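Local coordinates for protein amidohydrolase (Mycoplasma synoviae, PDB 3OVG) that hydrolyses D-xylono-1,4-lactone 5-phosphate and L-arabino-1,4-lactone 5-phosphate with two zinc ions per subunit, and also opens carboxy 1,4-lactones, at residues D24-F29 against V67-P72; V74-L79 against V95-G100; T236-G241 against T270-A275; R9-D14 against K80-A85. All blocks are in the same frame, centred on the assembly; numbering follows the deposited sequence.

Interaction 1: D24-F29 against V67-P72. With ZN (zinc ion), chain G.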
loop_
_atom_site.group_PDB
_atom_site.type_symbol
_atom_site.label_atom_id
_atom_site.label_comp_id
_atom_site.label_asym_id
_atom_site.label_seq_id
_atom_site.Cartn_x
_atom_site.Cartn_y
_atom_site.Cartn_z
ATOM N N ASP A 24 -3.836 13.569 35.603
ATOM C CA ASP A 24 -3.896 13.409 34.174
ATOM C C ASP A 24 -4.712 12.135 33.997
ATOM O O ASP A 24 -4.230 11.054 34.350
ATOM C CB ASP A 24 -2.460 13.225 33.708
ATOM C CG ASP A 24 -2.338 12.761 32.282
ATOM O OD1 ASP A 24 -3.357 12.513 31.587
ATOM O OD2 ASP A 24 -1.166 12.666 31.860
ATOM N N CYS A 25 -5.920 12.253 33.444
ATOM C CA CYS A 25 -6.897 11.161 33.498
ATOM C C CYS A 25 -6.811 10.132 32.374
ATOM O O CYS A 25 -7.572 9.164 32.377
ATOM C CB CYS A 25 -8.328 11.707 33.605
ATOM S SG CYS A 25 -8.653 12.404 35.264
ATOM N N HIS A 26 -5.878 10.312 31.443
ATOM C CA HIS A 26 -5.721 9.372 30.345
ATOM C C HIS A 26 -4.382 9.589 29.660
ATOM O O HIS A 26 -4.190 10.567 28.962
ATOM C CB HIS A 26 -6.894 9.511 29.364
ATOM C CG HIS A 26 -6.849 8.567 28.204
ATOM N ND1 HIS A 26 -7.992 8.078 27.599
ATOM C CD2 HIS A 26 -5.802 8.029 27.532
ATOM C CE1 HIS A 26 -7.646 7.297 26.590
ATOM N NE2 HIS A 26 -6.324 7.252 26.527
ATOM N N ASP A 27 -3.449 8.667 29.886
ATOM C CA ASP A 27 -2.122 8.833 29.334
ATOM C C ASP A 27 -1.375 7.514 29.271
ATOM O O ASP A 27 -1.953 6.457 29.579
ATOM C CB ASP A 27 -1.350 9.882 30.141
ATOM C CG ASP A 27 -0.595 10.839 29.244
ATOM O OD1 ASP A 27 0.007 10.351 28.264
ATOM O OD2 ASP A 27 -0.617 12.065 29.496
ATOM N N HIS A 28 -0.100 7.563 28.893
ATOM C CA HIS A 28 0.622 6.341 28.622
ATOM C C HIS A 28 2.069 6.548 28.926
ATOM O O HIS A 28 2.533 7.665 28.906
ATOM C CB HIS A 28 0.490 5.936 27.148
ATOM C CG HIS A 28 -0.919 5.745 26.721
ATOM N ND1 HIS A 28 -1.585 4.556 26.892
ATOM C CD2 HIS A 28 -1.819 6.612 26.201
ATOM C CE1 HIS A 28 -2.830 4.687 26.481
ATOM N NE2 HIS A 28 -2.999 5.930 26.066
ATOM N N PHE A 29 2.782 5.454 29.165
ATOM C CA PHE A 29 4.230 5.508 29.220
ATOM C C PHE A 29 4.814 4.324 28.476
ATOM O O PHE A 29 5.649 4.489 27.580
ATOM C CB PHE A 29 4.714 5.524 30.669
ATOM C CG PHE A 29 4.509 6.844 31.351
ATOM C CD1 PHE A 29 5.169 7.981 30.902
ATOM C CD2 PHE A 29 3.677 6.946 32.447
ATOM C CE1 PHE A 29 4.978 9.239 31.548
ATOM C CE2 PHE A 29 3.486 8.181 33.091
ATOM C CZ PHE A 29 4.153 9.325 32.647
ATOM N N VAL A 67 -3.269 8.345 35.216
ATOM C CA VAL A 67 -4.002 7.119 34.905
ATOM C C VAL A 67 -3.566 6.573 33.521
ATOM O O VAL A 67 -3.883 7.142 32.477
ATOM C CB VAL A 67 -5.525 7.371 34.903
ATOM C CG1 VAL A 67 -6.317 6.063 34.772
ATOM C CG2 VAL A 67 -5.942 8.149 36.178
ATOM N N THR A 68 -2.875 5.447 33.513
ATOM C CA THR A 68 -2.425 4.877 32.262
ATOM C C THR A 68 -3.502 3.953 31.674
ATOM O O THR A 68 -3.803 2.897 32.225
ATOM C CB THR A 68 -1.066 4.152 32.432
ATOM O OG1 THR A 68 -1.192 3.128 33.417
ATOM C CG2 THR A 68 0.005 5.150 32.913
HETATM N N MSE A 69 -4.067 4.353 30.542
HETATM C CA MSE A 69 -5.250 3.689 30.012
HETATM C C MSE A 69 -4.966 2.548 28.994
HETATM O O MSE A 69 -5.483 2.555 27.887
HETATM C CB MSE A 69 -6.212 4.733 29.416
HETATM C CG MSE A 69 -6.845 5.679 30.486
HETATM SE SE MSE A 69 -7.840 4.702 31.896
HETATM C CE MSE A 69 -8.785 3.328 30.800
ATOM N N ASP A 70 -4.157 1.574 29.378
ATOM C CA ASP A 70 -3.917 0.444 28.490
ATOM C C ASP A 70 -4.655 -0.813 28.970
ATOM O O ASP A 70 -4.355 -1.338 30.033
ATOM C CB ASP A 70 -2.432 0.174 28.442
ATOM C CG ASP A 70 -1.612 1.472 28.359
ATOM O OD1 ASP A 70 -1.209 1.990 29.437
ATOM O OD2 ASP A 70 -1.394 1.951 27.223
ATOM N N PRO A 71 -5.629 -1.292 28.194
ATOM C CA PRO A 71 -6.279 -2.526 28.643
ATOM C C PRO A 71 -5.280 -3.674 28.441
ATOM O O PRO A 71 -4.320 -3.547 27.693
ATOM C CB PRO A 71 -7.447 -2.696 27.666
ATOM C CG PRO A 71 -7.123 -1.801 26.456
ATOM C CD PRO A 71 -5.891 -0.984 26.779
ATOM N N PRO A 72 -5.509 -4.805 29.101
ATOM C CA PRO A 72 -4.497 -5.882 29.127
ATOM C C PRO A 72 -3.936 -6.255 27.751
ATOM O O PRO A 72 -2.731 -6.457 27.605
ATOM C CB PRO A 72 -5.267 -7.090 29.683
ATOM C CG PRO A 72 -6.562 -6.578 30.203
ATOM C CD PRO A 72 -6.695 -5.103 29.915
HETATM ZN ZN ZN G . -4.828 6.512 24.817
HETATM O O HOH W 1 1.178 3.143 29.060
HETATM O O HOH W 2 -5.856 7.256 22.835
HETATM O O HOH W 3 -3.421 5.656 22.929
#
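The strand ends of D24-F29 and V67-P72 pair in parallel: V67 N gives a nearly straight bond to D24 O (3.0 Å), D27 N returns one to V67 O, and M69 N binds D27 O, with D27 and T68 as bridge partners whose side chains diverge. The chain turns a corner at H26, and a zinc ion is held by H26 NE2 at 2.4 Å and H28 NE2 at 2.3 Å; D274 and carbamylated K155 complete its protein ligands. Selenomethionine M69 lies against one face of the H26 ring, its CB 3.8 Å from the ring centroid and only 11° off the normal, a CH-pi contact; CG follows, 3.7 Å from H26 CG. At the ring's other nitrogen, H26 ND1 is hydrogen-bonded to S215. This is the HxH motif at the C-terminal end of the first barrel strand in the phosphotriesterase family, backed here by the loop that leaves strand 63-68. H28 is fixed from that loop. Its chi1 (-58°, CG anti to the carbonyl carbon) places the ring beside D70 and chi2 turns ND1 to it, and ND1 donates to D70 OD2 at 2.6 Å. The carboxylate lies at the ring edge, near the imidazole plane, but is itself twisted 64° from it and is approached from above its own plane. Such a bond would be expected to keep the proton on ND1 and NE2 turned to the metal. The other oxygen, D70 OD1, accepts a hydrogen bond from a water that in turn accepts from F29 N, linking D70 to the F29 backbone.

Interaction 2: V74-L79 against V95-G100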
loop_
_atom_site.group_PDB
_atom_site.type_symbol
_atom_site.label_atom_id
_atom_site.label_comp_id
_atom_site.label_asym_id
_atom_site.label_seq_id
_atom_site.Cartn_x
_atom_site.Cartn_y
_atom_site.Cartn_z
ATOM N N VAL A 74 -3.878 -4.676 24.831
ATOM C CA VAL A 74 -3.397 -3.656 23.912
ATOM C C VAL A 74 -2.273 -2.827 24.562
ATOM O O VAL A 74 -2.499 -1.756 25.088
ATOM C CB VAL A 74 -4.573 -2.818 23.378
ATOM C CG1 VAL A 74 -4.100 -1.755 22.379
ATOM C CG2 VAL A 74 -5.560 -3.741 22.686
ATOM N N GLY A 75 -1.068 -3.388 24.582
ATOM C CA GLY A 75 0.111 -2.654 25.009
ATOM C C GLY A 75 0.506 -2.596 26.476
ATOM O O GLY A 75 1.625 -2.162 26.784
ATOM N N ARG A 76 -0.371 -3.061 27.368
ATOM C CA ARG A 76 -0.180 -2.898 28.808
ATOM C C ARG A 76 1.025 -3.673 29.262
ATOM O O ARG A 76 1.221 -4.845 28.874
ATOM C CB ARG A 76 -1.416 -3.359 29.587
ATOM C CG ARG A 76 -1.434 -2.890 31.035
ATOM C CD ARG A 76 -2.647 -3.441 31.842
ATOM N NE ARG A 76 -2.486 -4.877 32.125
ATOM C CZ ARG A 76 -3.358 -5.640 32.786
ATOM N NH1 ARG A 76 -4.518 -5.129 33.229
ATOM N NH2 ARG A 76 -3.068 -6.954 32.966
ATOM N N ASP A 77 1.820 -3.034 30.112
ATOM C CA ASP A 77 3.029 -3.655 30.646
ATOM C C ASP A 77 3.043 -3.404 32.157
ATOM O O ASP A 77 3.415 -2.325 32.626
ATOM C CB ASP A 77 4.275 -3.097 29.937
ATOM C CG ASP A 77 5.570 -3.807 30.355
ATOM O OD1 ASP A 77 5.633 -4.326 31.488
ATOM O OD2 ASP A 77 6.537 -3.814 29.559
ATOM N N VAL A 78 2.614 -4.410 32.911
ATOM C CA VAL A 78 2.538 -4.307 34.368
ATOM C C VAL A 78 3.905 -4.095 35.012
ATOM O O VAL A 78 4.073 -3.258 35.887
ATOM C CB VAL A 78 1.889 -5.602 34.983
ATOM C CG1 VAL A 78 2.026 -5.630 36.495
ATOM C CG2 VAL A 78 0.467 -5.707 34.582
ATOM N N LEU A 79 4.879 -4.904 34.624
ATOM C CA LEU A 79 6.196 -4.825 35.256
ATOM C C LEU A 79 6.878 -3.491 35.008
ATOM O O LEU A 79 7.384 -2.856 35.921
ATOM C CB LEU A 79 7.093 -5.964 34.764
ATOM C CG LEU A 79 6.499 -7.318 35.166
ATOM C CD1 LEU A 79 7.306 -8.473 34.566
ATOM C CD2 LEU A 79 6.507 -7.414 36.642
ATOM N N VAL A 95 0.260 6.087 40.159
ATOM C CA VAL A 95 -0.184 5.468 38.909
ATOM C C VAL A 95 -1.425 4.580 39.106
ATOM O O VAL A 95 -1.505 3.751 40.039
ATOM C CB VAL A 95 0.929 4.651 38.279
ATOM C CG1 VAL A 95 0.421 3.966 36.997
ATOM C CG2 VAL A 95 2.151 5.551 37.988
ATOM N N ILE A 96 -2.409 4.770 38.236
ATOM C CA ILE A 96 -3.589 3.931 38.263
ATOM C C ILE A 96 -3.618 3.199 36.941
ATOM O O ILE A 96 -3.530 3.820 35.884
ATOM C CB ILE A 96 -4.855 4.748 38.463
ATOM C CG1 ILE A 96 -4.862 5.364 39.873
ATOM C CG2 ILE A 96 -6.104 3.857 38.231
ATOM C CD1 ILE A 96 -6.102 6.254 40.124
HETATM N N MSE A 97 -3.704 1.874 36.984
HETATM C CA MSE A 97 -3.679 1.117 35.744
HETATM C C MSE A 97 -5.062 0.554 35.437
HETATM O O MSE A 97 -5.927 0.555 36.312
HETATM C CB MSE A 97 -2.626 -0.000 35.819
HETATM C CG MSE A 97 -1.196 0.563 35.728
HETATM SE SE MSE A 97 0.043 -0.980 35.696
HETATM C CE MSE A 97 -0.084 -1.499 33.790
ATOM N N SER A 98 -5.246 0.024 34.220
ATOM C CA SER A 98 -6.584 -0.322 33.754
ATOM C C SER A 98 -6.771 -1.782 33.479
ATOM O O SER A 98 -5.836 -2.476 33.030
ATOM C CB SER A 98 -6.911 0.451 32.488
ATOM O OG SER A 98 -8.252 0.222 32.088
ATOM N N THR A 99 -7.987 -2.262 33.707
ATOM C CA THR A 99 -8.353 -3.551 33.112
ATOM C C THR A 99 -9.334 -3.343 31.922
ATOM O O THR A 99 -9.454 -2.250 31.392
ATOM C CB THR A 99 -8.878 -4.592 34.172
ATOM O OG1 THR A 99 -9.104 -5.847 33.531
ATOM C CG2 THR A 99 -10.201 -4.143 34.829
ATOM N N GLY A 100 -9.977 -4.392 31.444
ATOM C CA GLY A 100 -10.921 -4.219 30.356
ATOM C C GLY A 100 -10.409 -4.333 28.923
ATOM O O GLY A 100 -9.481 -5.068 28.631
#
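The long side chain of R76 meets S98 and selenomethionine M97 at two points along its length. At the far end NH1 donates to S98 O at 3.0 Å (158° at the hydrogen); the carbonyl oxygen lies at the guanidinium edge, practically in its plane, while the donor is tilted out of the carbonyl plane. Nearer the backbone, R76 CG touches M97 CE at 3.4 Å, and CD comes within 3.8 Å of the same methyl. Torsions explain both: R76 CG is anti to the backbone N and the chain stays extended through chi2, then bends at chi3 (72°), which brings the guanidinium edge round to the S98 carbonyl. M97 is likewise straight at chi2 and bent at chi3 (81°), and the bend tucks its terminal methyl between the aliphatic part of R76 and the first turn of the helix, where V78 CG2 is 4.3 Å from M97 CE. The contact belongs to the beta-alpha-beta unit of strand 63-68, helix 78-88 and strand 94-97, and it lies where the loop entering the helix passes the end of strand 94-97. D77 occupies the N-cap position of that helix, its side chain capping a backbone N just beyond and its OD2 forming a salt bridge with K80. The charge of R76 is answered by E129, which forms a salt bridge with NH1 and also accepts from T99 OG1, so the buried guanidinium and the chain after S98 share one carboxylate. S98 OG donates to the carbonyl of the next residue, T99 O, at 2.8 Å.

Interaction 3: T236-G241 against T270-A275. With ZN (zinc ion), chain G.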
loop_
_atom_site.group_PDB
_atom_site.type_symbol
_atom_site.label_atom_id
_atom_site.label_comp_id
_atom_site.label_asym_id
_atom_site.label_seq_id
_atom_site.Cartn_x
_atom_site.Cartn_y
_atom_site.Cartn_z
ATOM N N THR A 236 -18.784 12.280 32.724
ATOM C CA THR A 236 -17.691 13.266 32.668
ATOM C C THR A 236 -16.935 13.054 31.343
ATOM O O THR A 236 -16.670 11.902 30.918
ATOM C CB THR A 236 -16.761 13.108 33.904
ATOM O OG1 THR A 236 -17.506 13.382 35.090
ATOM C CG2 THR A 236 -15.502 14.004 33.842
ATOM N N LEU A 237 -16.653 14.160 30.668
ATOM C CA LEU A 237 -15.889 14.145 29.425
ATOM C C LEU A 237 -14.413 14.307 29.767
ATOM O O LEU A 237 -14.035 15.293 30.373
ATOM C CB LEU A 237 -16.360 15.281 28.472
ATOM C CG LEU A 237 -17.871 15.289 28.177
ATOM C CD1 LEU A 237 -18.317 16.367 27.173
ATOM C CD2 LEU A 237 -18.348 13.875 27.740
ATOM N N CYS A 238 -13.594 13.312 29.425
ATOM C CA CYS A 238 -12.143 13.409 29.575
ATOM C C CYS A 238 -11.541 13.892 28.269
ATOM O O CYS A 238 -11.444 13.150 27.317
ATOM C CB CYS A 238 -11.514 12.065 29.965
ATOM S SG CYS A 238 -9.705 12.180 30.197
ATOM N N PHE A 239 -11.132 15.154 28.213
ATOM C CA PHE A 239 -10.545 15.667 26.991
ATOM C C PHE A 239 -9.069 15.395 26.906
ATOM O O PHE A 239 -8.334 15.656 27.861
ATOM C CB PHE A 239 -10.749 17.191 26.898
ATOM C CG PHE A 239 -12.157 17.581 26.679
ATOM C CD1 PHE A 239 -12.773 17.328 25.453
ATOM C CD2 PHE A 239 -12.890 18.196 27.688
ATOM C CE1 PHE A 239 -14.094 17.704 25.231
ATOM C CE2 PHE A 239 -14.215 18.562 27.470
ATOM C CZ PHE A 239 -14.813 18.309 26.242
ATOM N N ASP A 240 -8.607 14.946 25.741
ATOM C CA ASP A 240 -7.216 15.219 25.397
ATOM C C ASP A 240 -7.268 16.256 24.261
ATOM O O ASP A 240 -8.287 16.938 24.121
ATOM C CB ASP A 240 -6.499 13.938 25.011
ATOM C CG ASP A 240 -7.123 13.294 23.809
ATOM O OD1 ASP A 240 -6.498 13.368 22.736
ATOM O OD2 ASP A 240 -8.232 12.725 23.933
ATOM N N GLY A 241 -6.205 16.384 23.460
ATOM C CA GLY A 241 -6.189 17.349 22.355
ATOM C C GLY A 241 -5.103 18.429 22.348
ATOM O O GLY A 241 -4.701 18.933 21.288
ATOM N N THR A 270 -12.665 16.439 32.695
ATOM C CA THR A 270 -11.305 16.215 33.141
ATOM C C THR A 270 -10.371 16.448 31.959
ATOM O O THR A 270 -10.828 16.655 30.820
ATOM C CB THR A 270 -11.112 14.793 33.728
ATOM O OG1 THR A 270 -11.546 13.846 32.765
ATOM C CG2 THR A 270 -11.939 14.631 35.007
ATOM N N LEU A 271 -9.070 16.436 32.225
ATOM C CA LEU A 271 -8.061 16.705 31.196
ATOM C C LEU A 271 -7.043 15.555 31.161
ATOM O O LEU A 271 -6.962 14.762 32.090
ATOM C CB LEU A 271 -7.346 18.022 31.470
ATOM C CG LEU A 271 -7.996 19.324 30.968
ATOM C CD1 LEU A 271 -7.063 20.492 31.254
ATOM C CD2 LEU A 271 -8.252 19.200 29.463
ATOM N N SER A 272 -6.276 15.500 30.081
ATOM C CA SER A 272 -5.356 14.405 29.791
ATOM C C SER A 272 -4.503 14.843 28.608
ATOM O O SER A 272 -4.864 15.785 27.902
ATOM C CB SER A 272 -6.120 13.143 29.422
ATOM O OG SER A 272 -6.830 13.309 28.203
ATOM N N LEU A 273 -3.365 14.190 28.407
ATOM C CA LEU A 273 -2.566 14.416 27.208
ATOM C C LEU A 273 -2.754 13.235 26.207
ATOM O O LEU A 273 -2.598 13.393 24.984
ATOM C CB LEU A 273 -1.087 14.635 27.569
ATOM C CG LEU A 273 -0.726 16.080 27.931
ATOM C CD1 LEU A 273 -1.631 17.013 27.133
ATOM C CD2 LEU A 273 -0.867 16.372 29.392
ATOM N N ASP A 274 -3.138 12.066 26.724
ATOM C CA ASP A 274 -3.185 10.890 25.888
ATOM C C ASP A 274 -1.918 10.818 25.008
ATOM O O ASP A 274 -2.007 10.738 23.776
ATOM C CB ASP A 274 -4.451 10.891 25.006
ATOM C CG ASP A 274 -4.580 9.597 24.200
ATOM O OD1 ASP A 274 -4.065 8.591 24.684
ATOM O OD2 ASP A 274 -5.157 9.585 23.099
ATOM N N ALA A 275 -0.743 10.854 25.643
ATOM C CA ALA A 275 0.525 10.860 24.914
ATOM C C ALA A 275 0.902 9.418 24.550
ATOM O O ALA A 275 1.820 8.820 25.133
ATOM C CB ALA A 275 1.615 11.533 25.764
HETATM ZN ZN ZN G . -4.828 6.512 24.817
HETATM O O HOH W 4 -8.614 11.436 26.970
HETATM O O HOH W 5 -3.618 12.402 21.856
HETATM O O HOH W 6 -3.360 15.956 23.825
HETATM O O HOH W 2 -5.856 7.256 22.835
HETATM O O HOH W 3 -3.421 5.656 22.929
#
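D274 reaches the zinc ion through OD1, at 2.2 Å, and lies side by side with D240 of the neighbouring strand end, both side chains pointing the same way. Their beta carbons are 3.7 Å apart and the two carboxylate planes are almost perpendicular. D240 OD1 and D274 OD2, two like charges, come within 4.0 Å; D240 OD2 accepts from H216, a ligand of the second zinc ion, so the pair reaches toward both metals. One shell further out, S272 bridges the two segments. Its OG sits between the backbone N and the carbonyl carbon (chi1 66°), from where it donates to F239 O on the facing strand, at 2.8 Å and from above the carbonyl plane. A water also donates to S272 OG. Behind these loops the strands pair in parallel: T270 N binds L237 O at 2.9 Å and F239 N binds T270 O at 3.0 Å. C238 and T270 face the same way, T270 OG1 lying 3.3 Å from C238 CB while bonding to Q213, and F239 CB meets L271 CD2 on the other face. The two strands flank helix 250-262 in sequence as a beta-alpha-beta unit of the barrel; helix 223-233 covers L237, helix 313-327 packs on T270 and L271, and on the far side L271 is hydrogen-bonded through the backbone to C25 of strand 22-25, where C238 and T270 also pack.

Interaction 4: R9-D14 against K80-A85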
loop_
_atom_site.group_PDB
_atom_site.type_symbol
_atom_site.label_atom_id
_atom_site.label_comp_id
_atom_site.label_asym_id
_atom_site.label_seq_id
_atom_site.Cartn_x
_atom_site.Cartn_y
_atom_site.Cartn_z
ATOM N N ARG A 9 -7.653 3.379 43.622
ATOM C CA ARG A 9 -6.829 2.177 43.695
ATOM C C ARG A 9 -5.613 2.322 42.775
ATOM O O ARG A 9 -5.758 2.209 41.562
ATOM C CB ARG A 9 -7.666 0.953 43.296
ATOM C CG ARG A 9 -6.866 -0.339 43.182
ATOM C CD ARG A 9 -7.754 -1.536 43.481
ATOM N NE ARG A 9 -8.309 -1.474 44.832
ATOM C CZ ARG A 9 -9.381 -2.159 45.246
ATOM N NH1 ARG A 9 -10.048 -2.963 44.424
ATOM N NH2 ARG A 9 -9.810 -2.016 46.487
ATOM N N THR A 10 -4.431 2.602 43.336
ATOM C CA THR A 10 -3.223 2.743 42.535
ATOM C C THR A 10 -2.481 1.431 42.504
ATOM O O THR A 10 -2.829 0.489 43.240
ATOM C CB THR A 10 -2.230 3.842 43.052
ATOM O OG1 THR A 10 -1.506 3.366 44.192
ATOM C CG2 THR A 10 -2.950 5.109 43.396
ATOM N N VAL A 11 -1.469 1.367 41.642
ATOM C CA VAL A 11 -0.667 0.155 41.498
ATOM C C VAL A 11 0.085 -0.126 42.779
ATOM O O VAL A 11 0.386 -1.252 43.083
ATOM C CB VAL A 11 0.293 0.225 40.266
ATOM C CG1 VAL A 11 -0.548 0.387 38.986
ATOM C CG2 VAL A 11 1.328 1.373 40.429
ATOM N N LEU A 12 0.323 0.897 43.580
ATOM C CA LEU A 12 1.030 0.657 44.831
ATOM C C LEU A 12 0.073 0.544 46.002
ATOM O O LEU A 12 0.518 0.467 47.135
ATOM C CB LEU A 12 2.036 1.764 45.104
ATOM C CG LEU A 12 3.479 1.606 44.602
ATOM C CD1 LEU A 12 3.692 0.472 43.603
ATOM C CD2 LEU A 12 3.992 2.937 44.070
ATOM N N GLY A 13 -1.238 0.532 45.742
ATOM C CA GLY A 13 -2.199 0.454 46.840
ATOM C C GLY A 13 -3.284 1.531 46.859
ATOM O O GLY A 13 -3.207 2.544 46.141
ATOM N N ASP A 14 -4.315 1.298 47.668
ATOM C CA ASP A 14 -5.425 2.214 47.740
ATOM C C ASP A 14 -4.936 3.432 48.469
ATOM O O ASP A 14 -4.194 3.311 49.441
ATOM C CB ASP A 14 -6.583 1.562 48.488
ATOM C CG ASP A 14 -7.212 0.420 47.693
ATOM O OD1 ASP A 14 -6.778 0.183 46.537
ATOM O OD2 ASP A 14 -8.131 -0.249 48.208
ATOM N N LYS A 80 6.949 -3.077 33.763
ATOM C CA LYS A 80 7.609 -1.814 33.510
ATOM C C LYS A 80 6.851 -0.619 34.118
ATOM O O LYS A 80 7.471 0.309 34.623
ATOM C CB LYS A 80 7.846 -1.615 32.028
ATOM C CG LYS A 80 8.930 -2.521 31.465
ATOM C CD LYS A 80 9.328 -2.075 30.063
ATOM C CE LYS A 80 10.038 -3.182 29.338
ATOM N NZ LYS A 80 9.357 -4.509 29.624
ATOM N N THR A 81 5.519 -0.641 34.076
ATOM C CA THR A 81 4.735 0.470 34.666
ATOM C C THR A 81 4.956 0.531 36.174
ATOM O O THR A 81 5.058 1.613 36.753
ATOM C CB THR A 81 3.255 0.344 34.324
ATOM O OG1 THR A 81 3.138 0.332 32.903
ATOM C CG2 THR A 81 2.457 1.543 34.871
ATOM N N LEU A 82 5.058 -0.640 36.809
ATOM C CA LEU A 82 5.401 -0.688 38.226
ATOM C C LEU A 82 6.744 -0.047 38.493
ATOM O O LEU A 82 6.874 0.628 39.516
ATOM C CB LEU A 82 5.385 -2.115 38.808
ATOM C CG LEU A 82 4.009 -2.614 39.268
ATOM C CD1 LEU A 82 4.099 -4.088 39.712
ATOM C CD2 LEU A 82 3.557 -1.741 40.419
ATOM N N GLU A 83 7.741 -0.277 37.624
ATOM C CA GLU A 83 9.062 0.365 37.821
ATOM C C GLU A 83 8.899 1.882 37.815
ATOM O O GLU A 83 9.528 2.579 38.582
ATOM C CB GLU A 83 10.083 0.035 36.733
ATOM C CG GLU A 83 10.544 -1.434 36.620
ATOM C CD GLU A 83 11.630 -1.572 35.553
ATOM O OE1 GLU A 83 12.706 -0.956 35.723
ATOM O OE2 GLU A 83 11.405 -2.261 34.540
ATOM N N ILE A 84 8.074 2.389 36.909
ATOM C CA ILE A 84 7.846 3.819 36.833
ATOM C C ILE A 84 7.151 4.312 38.123
ATOM O O ILE A 84 7.571 5.290 38.715
ATOM C CB ILE A 84 7.037 4.202 35.566
ATOM C CG1 ILE A 84 7.819 3.831 34.287
ATOM C CG2 ILE A 84 6.679 5.668 35.625
ATOM C CD1 ILE A 84 6.974 3.722 33.013
ATOM N N ALA A 85 6.121 3.600 38.587
ATOM C CA ALA A 85 5.396 4.009 39.787
ATOM C C ALA A 85 6.332 4.080 41.009
ATOM O O ALA A 85 6.302 5.035 41.781
ATOM C CB ALA A 85 4.209 3.030 40.065
#
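A beta hairpin near the N-terminus, strands 7-10 and 13-16 joined by a type I turn from T10 to G13, sets its tip against helix 78-88 on the outside of the barrel. V11 and L12, the two central residues of the turn, make the contact, and L82 and A85, one turn apart on the helix, receive it. V11 points toward the helix; its CG2 presses on A85 CB at 3.3 Å, closer than carbons usually pack, and its CB lies 3.8 Å from L82 CD2. With CG1 anti to the carbonyl carbon (chi1 -61°), CG2 falls between the backbone N and that carbon and faces A85. L12 starts out to the side but bends back, its two methyls dividing the work: CD1 rests 3.9 Å from L82 CD2, and CD2 is 4.0 Å from A85 CB. All four contacts are apolar, with L12 on the solvent side and V11 buried. The turn keeps its shape through T10, whose OG1 accepts from L12 N in an ST turn and donates to G13 O at 2.7 Å; G13 O also takes the bond from T10 N. Further back, R9 grips D14 side-on, NE to OD1 and NH2 to OD2, in a salt bridge joining the two strands. V11 is paired through its backbone with V95 of strand 94-97, which places the turn beside both the helix and the strand that follows it. The whole is a two-residue beta hairpin whose apolar turn docks on an outer helix of a TIM barrel.

Interactions 1, 2 and 4 cluster around the unit of strand 63-68, helix 78-88 and strand 94-97: the centres of 1 and 2 are about 7 Å apart, those of 2 and 4 about 10 Å. Interactions 1 and 2 share the parallel sheet, where T68 pairs with I96, whereas 2 and 4 share helix 78-88. Along the chain, interaction 1 is nested within the loop closed by 4, 2 and 4 alternate, and 3 comes last. Interaction 3 lies about 11 Å from 1, centre to centre, and meets it at the zinc ion and through bonds of H26 and D27 to D274 and A275. Contacts thus run from the peripheral hairpin to the metal centre.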